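VMB-1 (Vibrio alginolyticus, PDB 6JV4) probably hydrolyses beta-lactam antibiotics to substituted beta-amino acids, as a zinc-dependent metallo-beta-lactamase of subclass B1. Local coordinates at residues A[181-184]-A[185-189]; A[165-168]-A[169-172]. All blocks are in the same frame, centred on the assembly; numbering follows the deposited sequence.

Contact 1 (A[181-184]-A[185-189]); sequences ISEW and PNSMQ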
# COMPACT_ATOMS: atom_id res chain seq x y z
N ILE A 181 -12.38 3.37 -13.58
CA ILE A 181 -13.56 3.66 -12.72
C ILE A 181 -14.63 2.58 -12.93
O ILE A 181 -15.29 2.22 -11.90
CB ILE A 181 -14.06 5.09 -12.92
CG1 ILE A 181 -13.03 6.07 -12.35
CG2 ILE A 181 -15.41 5.29 -12.26
CD1 ILE A 181 -13.23 7.52 -12.75
N SER A 182 -14.83 2.10 -14.18
CA SER A 182 -15.84 1.06 -14.50
C SER A 182 -15.55 -0.23 -13.76
O SER A 182 -16.50 -0.86 -13.33
CB SER A 182 -15.92 0.78 -15.99
OG SER A 182 -16.50 1.94 -16.56
N GLU A 183 -14.29 -0.62 -13.64
CA GLU A 183 -13.91 -1.93 -13.05
C GLU A 183 -13.88 -1.80 -11.53
O GLU A 183 -14.10 -2.83 -10.85
CB GLU A 183 -12.57 -2.43 -13.59
CG GLU A 183 -12.31 -3.90 -13.30
CD GLU A 183 -13.28 -4.90 -13.94
OE1 GLU A 183 -14.07 -4.50 -14.84
OE2 GLU A 183 -13.37 -6.03 -13.42
N TRP A 184 -13.59 -0.62 -10.98
CA TRP A 184 -13.27 -0.49 -9.54
C TRP A 184 -14.33 -1.13 -8.65
O TRP A 184 -14.01 -1.82 -7.69
CB TRP A 184 -13.05 0.97 -9.20
CG TRP A 184 -12.20 1.28 -8.00
CD1 TRP A 184 -11.99 0.53 -6.85
CD2 TRP A 184 -11.51 2.51 -7.79
NE1 TRP A 184 -11.22 1.21 -5.96
CE2 TRP A 184 -10.90 2.43 -6.51
CE3 TRP A 184 -11.32 3.66 -8.57
CZ2 TRP A 184 -10.15 3.46 -5.98
CZ3 TRP A 184 -10.49 4.63 -8.07
CH2 TRP A 184 -9.95 4.55 -6.80
N PRO A 185 -15.64 -0.92 -8.86
CA PRO A 185 -16.62 -1.53 -7.95
C PRO A 185 -16.61 -3.06 -7.98
O PRO A 185 -16.85 -3.68 -6.95
CB PRO A 185 -17.94 -0.97 -8.45
CG PRO A 185 -17.59 0.25 -9.26
CD PRO A 185 -16.24 -0.03 -9.87
N ASN A 186 -16.39 -3.66 -9.14
CA ASN A 186 -16.31 -5.14 -9.27
C ASN A 186 -15.05 -5.62 -8.54
O ASN A 186 -15.09 -6.59 -7.77
CB ASN A 186 -16.29 -5.60 -10.73
CG ASN A 186 -16.39 -7.10 -10.85
OD1 ASN A 186 -17.31 -7.72 -10.30
ND2 ASN A 186 -15.45 -7.72 -11.54
N SER A 187 -13.93 -4.98 -8.78
CA SER A 187 -12.68 -5.35 -8.05
C SER A 187 -12.91 -5.23 -6.55
O SER A 187 -12.45 -6.08 -5.80
CB SER A 187 -11.58 -4.43 -8.51
OG SER A 187 -11.39 -4.59 -9.91
N MET A 188 -13.56 -4.16 -6.12
CA MET A 188 -13.85 -3.95 -4.68
C MET A 188 -14.74 -5.07 -4.12
O MET A 188 -14.51 -5.49 -2.94
CB MET A 188 -14.47 -2.58 -4.42
CG MET A 188 -14.52 -2.25 -2.91
SD MET A 188 -12.88 -2.25 -2.11
CE MET A 188 -12.15 -0.83 -2.89
N GLN A 189 -15.74 -5.51 -4.89
CA GLN A 189 -16.61 -6.61 -4.42
C GLN A 189 -15.78 -7.85 -4.17
O GLN A 189 -16.08 -8.59 -3.21
CB GLN A 189 -17.76 -6.89 -5.37
CG GLN A 189 -18.81 -7.76 -4.71
CD GLN A 189 -19.50 -7.06 -3.56
OE1 GLN A 189 -19.87 -5.89 -3.67
NE2 GLN A 189 -19.75 -7.80 -2.49
O HOH W 1 -12.05 -6.91 -11.31

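Contact 2 (A[165-168]-A[169-172]); sequences VKSL and KNKN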
# COMPACT_ATOMS: atom_id res chain seq x y z
N VAL A 165 -8.19 1.74 -1.86
CA VAL A 165 -9.23 2.03 -0.82
C VAL A 165 -9.11 3.50 -0.41
O VAL A 165 -8.02 3.97 -0.03
CB VAL A 165 -9.13 1.09 0.39
CG1 VAL A 165 -10.16 1.41 1.45
CG2 VAL A 165 -9.19 -0.36 -0.08
N LYS A 166 -10.25 4.21 -0.48
CA LYS A 166 -10.32 5.61 -0.01
C LYS A 166 -10.71 5.62 1.47
O LYS A 166 -11.29 4.67 1.98
CB LYS A 166 -11.36 6.38 -0.83
CG LYS A 166 -11.18 6.32 -2.34
CD LYS A 166 -9.80 6.77 -2.81
CE LYS A 166 -9.51 8.24 -2.62
NZ LYS A 166 -8.21 8.61 -3.26
N SER A 167 -10.44 6.73 2.12
CA SER A 167 -10.86 6.89 3.52
C SER A 167 -12.37 7.13 3.55
O SER A 167 -12.97 7.55 2.57
CB SER A 167 -10.12 8.01 4.20
OG SER A 167 -10.59 9.26 3.72
N LEU A 168 -12.95 6.94 4.71
CA LEU A 168 -14.40 7.10 4.88
C LEU A 168 -14.85 8.53 4.58
O LEU A 168 -15.97 8.69 4.03
CB LEU A 168 -14.78 6.64 6.29
CG LEU A 168 -16.27 6.50 6.50
CD1 LEU A 168 -16.84 5.44 5.53
CD2 LEU A 168 -16.50 6.08 7.94
N LYS A 169 -14.03 9.53 4.97
CA LYS A 169 -14.40 10.96 4.80
C LYS A 169 -14.16 11.44 3.38
O LYS A 169 -14.70 12.51 3.01
CB LYS A 169 -13.63 11.81 5.80
CG LYS A 169 -14.06 11.58 7.24
CD LYS A 169 -13.34 12.49 8.22
CE LYS A 169 -14.01 12.44 9.58
NZ LYS A 169 -13.59 13.59 10.41
N ASN A 170 -13.49 10.66 2.54
CA ASN A 170 -13.25 11.06 1.13
C ASN A 170 -14.57 11.26 0.40
O ASN A 170 -15.45 10.37 0.47
CB ASN A 170 -12.44 10.06 0.31
CG ASN A 170 -10.96 10.31 0.41
OD1 ASN A 170 -10.38 9.99 1.41
ND2 ASN A 170 -10.35 10.89 -0.59
N LYS A 171 -14.70 12.37 -0.33
CA LYS A 171 -15.91 12.66 -1.13
C LYS A 171 -15.67 12.32 -2.60
O LYS A 171 -16.65 12.36 -3.33
CB LYS A 171 -16.28 14.14 -0.97
CG LYS A 171 -16.64 14.51 0.46
CD LYS A 171 -17.86 13.73 0.94
CE LYS A 171 -18.39 14.22 2.28
NZ LYS A 171 -17.34 14.10 3.34
N ASN A 172 -14.44 11.99 -2.99
CA ASN A 172 -14.19 11.62 -4.39
C ASN A 172 -13.04 10.60 -4.43
O ASN A 172 -12.51 10.25 -3.38
CB ASN A 172 -13.85 12.85 -5.23
CG ASN A 172 -12.62 13.56 -4.73
OD1 ASN A 172 -11.51 13.02 -4.63
ND2 ASN A 172 -12.81 14.81 -4.34
O HOH W 2 -8.27 8.35 0.79

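Contact 1 (A[181-184]-A[185-189])
Trp-184 packs against Pro-185 and Met-188 in the opening turn of helix 184-194, a worked example of how side chains one and four residues apart share work at the start of an alpha-helix. Its CB lies 3.4 Å from Pro-185 CD, so the proline ring adjoins the root of the indole. CG stands nearly opposite the backbone N (chi1 -156°), which carries the ring alongside Met-188, both side chains running the same way. At the pyrrole edge, near the ring plane, Met-188 CE sits 4.2 Å from Trp-184 CD1 and 3.8 Å from Trp-184 NE1. The sulfur chain bends twice to bring that methyl there. NE1 spends its N-H on the carbonyl of Phe-164, whose ring stacks with the indole. The indole goes on to touch Leu-173, Thr-217 and the zinc ligand His-144, placing this helix start in the second shell of the metal site.

Two backbone bonds start the helix: Met-188 N reaches Trp-184 O at 2.9 Å, and Ser-187 N reaches Glu-183 O at 3.0 Å. The Glu-183 chain, bent at chi2, runs alongside Asn-186. There ND2 of Asn-186 donates to Glu-183 OE2 at 3.3 Å, arriving from above the carboxylate plane, and the two flat groups are turned 82° apart. The same oxygen is gripped a second time, by a water 2.6 Å from Glu-183 OE2. That water also donates to Ser-187 OG at 2.8 Å, and this hydroxyl is hydrogen-bonded in turn to the carbonyl oxygen of Ala-142.

Contact 2 (A[165-168]-A[169-172])
The amide of Asn-170 folds back over this type I beta turn, Ser-167 to Asn-170: CE of Lys-166 covers one of its faces above ND2, and the hydroxyl of Ser-167 meets OD1 at the edge, close to the amide plane. Lys-166 CE is 3.4 Å from Asn-170 ND2, almost directly above it, and the two side chains cross at about a right angle. The lysine gets there by coiling, with bends at chi2 and chi3 (-55° and -68°) that bring its methylene chain back across the asparagine.

The oxygen end gathers the polar partners. Ser-167 OG is modelled only 2.4 Å from Asn-170 OD1, too short to be taken literally, though a hydrogen bond donated by the hydroxyl is plausible. Ser-167 N and a water come to the same oxygen from the lysine's face. The amide N adds a weak, bent bond, Ser-167 N to Asn-170 OD1, at 3.3 Å. The water reinforces that link, accepting from Ser-167 N at 3.0 Å and donating to Asn-170 OD1 at 2.7 Å. The turn itself is closed by the backbone bond from Asn-170 N to Ser-167 O, 3.2 Å long.

The turn lies in the loop after the zinc ligand Cys-163, and Lys-166 is three residues beyond it. Lysine at this point in subclass B1 relatives pairs with the substrate carboxylate. Here the side chain lies about 3 Å, between nearest atoms, from a citric acid that probably comes from the crystallisation liquor, only weak support for such a role. Its NZ is hydrogen-bonded to Leu-173 O. Lys-171 curls back so that its NZ donates to Lys-169 O at 3.1 Å.

Overall arrangement
Contact 2 comes first along the chain and contact 1 follows, both downstream of strand 158-162: the turn in 165-172 belongs to the loop that leads into helix 184-194, and contact 1 begins that helix. Their centres are 15 Å apart, yet they touch where Met-188 CE packs 4.1 Å from Val-165 CG2. Helix 212-226 joins them: Thr-217 bonds to Lys-166 N and also packs on Trp-184 and Met-188. Both contacts lie beside the two-zinc site of the metallo-beta-lactamase fold, and the side chain of Lys-166 is about 5 Å, between nearest side-chain atoms, from each of the ligands His-144 and His-205.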